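Local coordinates for 43.8 kDa insecticidal crystal protein (Bacillus thuringiensis, PDB 4JP0) that serves as one component of a binary insecticidal toxin active on western corn rootworm, its partner protein being required for maximal toxicity, at residues S84-S87 against I88-W91; I271-Q274 against L275-L279. All blocks are in the same frame, centred on the assembly; numbering follows the deposited sequence.

Contact 1 of 2, residues S84-S87 against I88-W91; sequences STNS and IQKW
The turn entering the Gln-x-Trp motif of the ricin B-type lectin beta-trefoil, here Gln89-Lys90-Trp91, sets Asn86 against Gln89 and Ser87 against Lys90. Two successive i to i+3 backbone bonds establish its 3-10 character. Gln89 N lies 3.1 Å from Asn86 O, with an N-H...O angle of 157°. The next bond runs from Lys90 N to Ser87 O at 3.0 Å. In both, the donor stands well above the carbonyl plane, so neither uses an in-plane lone pair. On the outer side of the turn the side chains of Asn86 and Ile88 meet: Asn86 holds CG anti to its own N (chi1 -160°), which brings the amide across the CG1-CD1 branch of Ile88. The placing of this amide is only approximate, because its oxygen is modelled too close to the isoleucine. Lys90 folds back instead, the bend at chi3 (-75°) laying its methylene chain alongside Ser87, with Lys90 CE 3.9 Å from Ser87 CA. Gln89 turns inward: its OE1 accepts the N-H of Ser83, and its NE2 donates to Asn71 OD1 and Thr81 O. Ser87 OG makes a weak hydrogen bond to Asp105, to which Lys90 NZ forms a long, weak ion pair. The buried amide of Gln89 thus has both polar atoms satisfied, and these three bonds fix its rotation and tie the turn to strand 69-73 and to the loop that leads into it, while the backbone bonds hold the turn's shape.

Contact 2 of 2, residues I271-Q274 against L275-L279; sequences IKTQ and LNEEL
Ile271 O to Leu275 N begins a run of four i to i+4 hydrogen bonds, in which the carbonyl O of Ile271, Lys272, Thr273 and Gln274 accepts from the backbone N of Leu275, Asn276, Glu277 and Glu278 respectively, with O...N distances of 2.8-2.9 Å, as in regular alpha-helix. Ile271 occupies the N-cap position. On the buried side, Ile271 and Leu275 pack one turn apart, with Ile271 CD1 3.9 Å from Leu275 CD2. A chi1 of 60° sets CG1 of Ile271 between its N and carbonyl carbon, and the delta methyl then reaches outward and partly forward, to Leu275. Thr273 and Glu277 run side by side and point the same way; the contact is methyl against carboxylate, Thr273 CG2 to Glu277 OE2 at 3.7 Å. Gln274 and Glu278 instead meet at an angle, Gln274 CG resting 3.7 Å from the carboxylate carbon CD of Glu278. Their amide and carboxylate planes are turned 39° apart, and NE2 of Gln274 remains 3.8 Å from OE1 of Glu278. That amide nitrogen is bonded elsewhere, to Thr179 OG1 and Leu180 O, and ND2 of Asn276 donates to Ile281 O, farther along the chain. At the N-terminal end, Asp53 accepts the N-H of Thr273 and, weakly, that of Gln274. The apolar face lies against three strands: Leu275 packs on Leu205 of strand 202-221, on Thr179 of strand 174-182 and on Met257 and Phe259 of strand 257-259, while Leu279 extends the packing on Leu205 and Thr179.

Contact 1 belongs to the ricin B-type lectin range and contact 2 to the Insecticidal Crystal Toxin, P42 range; the two lie close together in space. Their centres are 18 Å apart and their nearest atoms about 6 Å, without touching. The bridge is the chain just ahead of contact 2: Ser84 binds Gly266 through its backbone and OG, more weakly Asp269 N, and Lys90 packs on Glu270, the residue before Ile271. A reciprocal link comes from Asp53, a lectin-range residue bonded to the first turn of helix 272-279. Neither contact includes a ligand; what joins the two neighbourhoods is the set of hydrogen bonds and packing contacts at residues 266-270 and at Asp53.

Contact 1 of 2, residues S84-S87 against I88-W91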
loop_
_atom_site.group_PDB
_atom_site.type_symbol
_atom_site.label_atom_id
_atom_site.label_comp_id
_atom_site.label_asym_id
_atom_site.label_seq_id
_atom_site.Cartn_x
_atom_site.Cartn_y
_atom_site.Cartn_z
ATOM N N SER A 84 -2.951 -7.793 11.890
ATOM C CA SER A 84 -3.868 -6.829 11.291
ATOM C C SER A 84 -5.302 -7.353 11.249
ATOM O O SER A 84 -6.205 -6.647 10.844
ATOM C CB SER A 84 -3.400 -6.330 9.906
ATOM O OG SER A 84 -3.463 -7.364 8.931
ATOM N N THR A 85 -5.511 -8.580 11.709
ATOM C CA THR A 85 -6.847 -9.116 11.751
ATOM C C THR A 85 -7.336 -9.303 13.172
ATOM O O THR A 85 -8.403 -9.881 13.380
ATOM C CB THR A 85 -6.932 -10.432 10.943
ATOM O OG1 THR A 85 -5.848 -11.307 11.298
ATOM C CG2 THR A 85 -6.682 -10.145 9.461
ATOM N N ASN A 86 -6.571 -8.807 14.146
ATOM C CA ASN A 86 -6.944 -8.940 15.548
ATOM C C ASN A 86 -7.477 -7.638 16.146
ATOM O O ASN A 86 -6.696 -6.733 16.483
ATOM C CB ASN A 86 -5.752 -9.401 16.385
ATOM C CG ASN A 86 -6.183 -10.000 17.691
ATOM O OD1 ASN A 86 -7.344 -9.870 18.071
ATOM N ND2 ASN A 86 -5.274 -10.707 18.366
ATOM N N SER A 87 -8.800 -7.573 16.313
ATOM C CA SER A 87 -9.471 -6.344 16.760
ATOM C C SER A 87 -9.037 -5.884 18.152
ATOM O O SER A 87 -9.064 -4.685 18.457
ATOM C CB SER A 87 -10.996 -6.497 16.702
ATOM O OG SER A 87 -11.518 -7.116 17.872
ATOM N N ILE A 88 -8.600 -6.835 18.970
ATOM C CA ILE A 88 -8.208 -6.521 20.342
ATOM C C ILE A 88 -6.907 -5.793 20.440
ATOM O O ILE A 88 -6.393 -5.645 21.545
ATOM C CB ILE A 88 -8.034 -7.800 21.143
ATOM C CG1 ILE A 88 -6.856 -8.602 20.545
ATOM C CG2 ILE A 88 -9.341 -8.590 21.211
ATOM C CD1 ILE A 88 -6.229 -9.678 21.505
ATOM N N GLN A 89 -6.302 -5.422 19.315
ATOM C CA GLN A 89 -5.098 -4.612 19.400
ATOM C C GLN A 89 -5.374 -3.180 18.944
ATOM O O GLN A 89 -4.462 -2.376 18.863
ATOM C CB GLN A 89 -3.992 -5.227 18.563
ATOM C CG GLN A 89 -3.555 -6.597 19.100
ATOM C CD GLN A 89 -2.576 -7.284 18.187
ATOM O OE1 GLN A 89 -2.385 -6.862 17.055
ATOM N NE2 GLN A 89 -1.968 -8.345 18.663
ATOM N N LYS A 90 -6.629 -2.871 18.615
ATOM C CA LYS A 90 -6.961 -1.506 18.129
ATOM C C LYS A 90 -7.439 -0.564 19.241
ATOM O O LYS A 90 -8.230 -0.954 20.109
ATOM C CB LYS A 90 -8.031 -1.566 17.023
ATOM C CG LYS A 90 -7.623 -2.418 15.800
ATOM C CD LYS A 90 -8.633 -2.216 14.649
ATOM C CE LYS A 90 -9.910 -2.949 14.955
ATOM N NZ LYS A 90 -10.989 -2.865 13.849
ATOM N N TRP A 91 -6.987 0.677 19.218
ATOM C CA TRP A 91 -7.326 1.629 20.276
ATOM C C TRP A 91 -7.865 2.932 19.717
ATOM O O TRP A 91 -7.555 3.306 18.576
ATOM C CB TRP A 91 -6.060 1.950 21.117
ATOM C CG TRP A 91 -5.468 0.697 21.693
ATOM C CD1 TRP A 91 -4.580 -0.138 21.101
ATOM C CD2 TRP A 91 -5.787 0.125 22.956
ATOM N NE1 TRP A 91 -4.315 -1.203 21.925
ATOM C CE2 TRP A 91 -5.041 -1.057 23.081
ATOM C CE3 TRP A 91 -6.629 0.508 24.008
ATOM C CZ2 TRP A 91 -5.099 -1.866 24.221
ATOM C CZ3 TRP A 91 -6.686 -0.291 25.141
ATOM C CH2 TRP A 91 -5.947 -1.469 25.229
#

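Contact 2 of 2, residues I271-Q274 against L275-L279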
loop_
_atom_site.group_PDB
_atom_site.type_symbol
_atom_site.label_atom_id
_atom_site.label_comp_id
_atom_site.label_asym_id
_atom_site.label_seq_id
_atom_site.Cartn_x
_atom_site.Cartn_y
_atom_site.Cartn_z
ATOM N N ILE A 271 -5.131 -0.812 7.211
ATOM C CA ILE A 271 -4.917 0.448 6.522
ATOM C C ILE A 271 -5.427 0.363 5.084
ATOM O O ILE A 271 -5.045 1.163 4.215
ATOM C CB ILE A 271 -3.419 0.924 6.571
ATOM C CG1 ILE A 271 -2.493 -0.109 5.919
ATOM C CG2 ILE A 271 -2.987 1.200 8.050
ATOM C CD1 ILE A 271 -1.140 0.467 5.481
ATOM N N LYS A 272 -6.266 -0.612 4.816
ATOM C CA LYS A 272 -6.779 -0.762 3.448
ATOM C C LYS A 272 -7.452 0.470 2.843
ATOM O O LYS A 272 -7.361 0.694 1.624
ATOM C CB LYS A 272 -7.722 -1.979 3.307
ATOM C CG LYS A 272 -9.007 -1.845 4.066
ATOM C CD LYS A 272 -9.790 -3.172 4.054
ATOM C CE LYS A 272 -10.448 -3.437 5.413
ATOM N NZ LYS A 272 -11.671 -4.270 5.180
ATOM N N THR A 273 -8.118 1.268 3.659
ATOM C CA THR A 273 -8.749 2.490 3.153
ATOM C C THR A 273 -7.670 3.478 2.735
ATOM O O THR A 273 -7.783 4.150 1.708
ATOM C CB THR A 273 -9.631 3.117 4.239
ATOM O OG1 THR A 273 -10.778 2.288 4.443
ATOM C CG2 THR A 273 -10.214 4.447 3.788
ATOM N N GLN A 274 -6.624 3.563 3.538
ATOM C CA GLN A 274 -5.490 4.439 3.253
ATOM C C GLN A 274 -4.817 4.014 1.956
ATOM O O GLN A 274 -4.458 4.836 1.114
ATOM C CB GLN A 274 -4.479 4.334 4.384
ATOM C CG GLN A 274 -3.141 5.063 4.089
ATOM C CD GLN A 274 -2.123 4.816 5.173
ATOM O OE1 GLN A 274 -2.489 4.494 6.309
ATOM N NE2 GLN A 274 -0.844 5.010 4.851
ATOM N N LEU A 275 -4.618 2.710 1.813
ATOM C CA LEU A 275 -4.025 2.213 0.584
ATOM C C LEU A 275 -4.898 2.525 -0.627
ATOM O O LEU A 275 -4.409 2.922 -1.667
ATOM C CB LEU A 275 -3.750 0.716 0.685
ATOM C CG LEU A 275 -2.740 0.289 1.749
ATOM C CD1 LEU A 275 -2.527 -1.229 1.654
ATOM C CD2 LEU A 275 -1.410 1.034 1.588
ATOM N N ASN A 276 -6.191 2.292 -0.506
ATOM C CA ASN A 276 -7.088 2.509 -1.629
ATOM C C ASN A 276 -7.007 3.980 -2.045
ATOM O O ASN A 276 -6.838 4.320 -3.221
ATOM C CB ASN A 276 -8.517 2.144 -1.185
ATOM C CG ASN A 276 -9.590 2.627 -2.138
ATOM O OD1 ASN A 276 -10.446 3.434 -1.769
ATOM N ND2 ASN A 276 -9.605 2.084 -3.335
ATOM N N GLU A 277 -7.101 4.858 -1.063
ATOM C CA GLU A 277 -7.132 6.268 -1.348
ATOM C C GLU A 277 -5.788 6.874 -1.797
ATOM O O GLU A 277 -5.752 7.623 -2.767
ATOM C CB GLU A 277 -7.717 7.019 -0.138
ATOM C CG GLU A 277 -9.160 6.630 0.144
ATOM C CD GLU A 277 -9.838 7.573 1.123
ATOM O OE1 GLU A 277 -9.210 8.614 1.493
ATOM O OE2 GLU A 277 -11.001 7.272 1.488
ATOM N N GLU A 278 -4.701 6.548 -1.101
ATOM C CA GLU A 278 -3.404 7.165 -1.353
ATOM C C GLU A 278 -2.633 6.497 -2.488
ATOM O O GLU A 278 -1.811 7.133 -3.163
ATOM C CB GLU A 278 -2.581 7.265 -0.043
ATOM C CG GLU A 278 -3.267 8.169 0.996
ATOM C CD GLU A 278 -2.509 8.287 2.318
ATOM O OE1 GLU A 278 -1.333 7.884 2.379
ATOM O OE2 GLU A 278 -3.095 8.795 3.327
ATOM N N LEU A 279 -2.903 5.229 -2.746
ATOM C CA LEU A 279 -2.266 4.594 -3.895
ATOM C C LEU A 279 -3.182 4.491 -5.098
ATOM O O LEU A 279 -2.723 4.160 -6.194
ATOM C CB LEU A 279 -1.733 3.230 -3.516
ATOM C CG LEU A 279 -0.672 3.259 -2.417
ATOM C CD1 LEU A 279 -0.171 1.863 -2.154
ATOM C CD2 LEU A 279 0.491 4.187 -2.824
#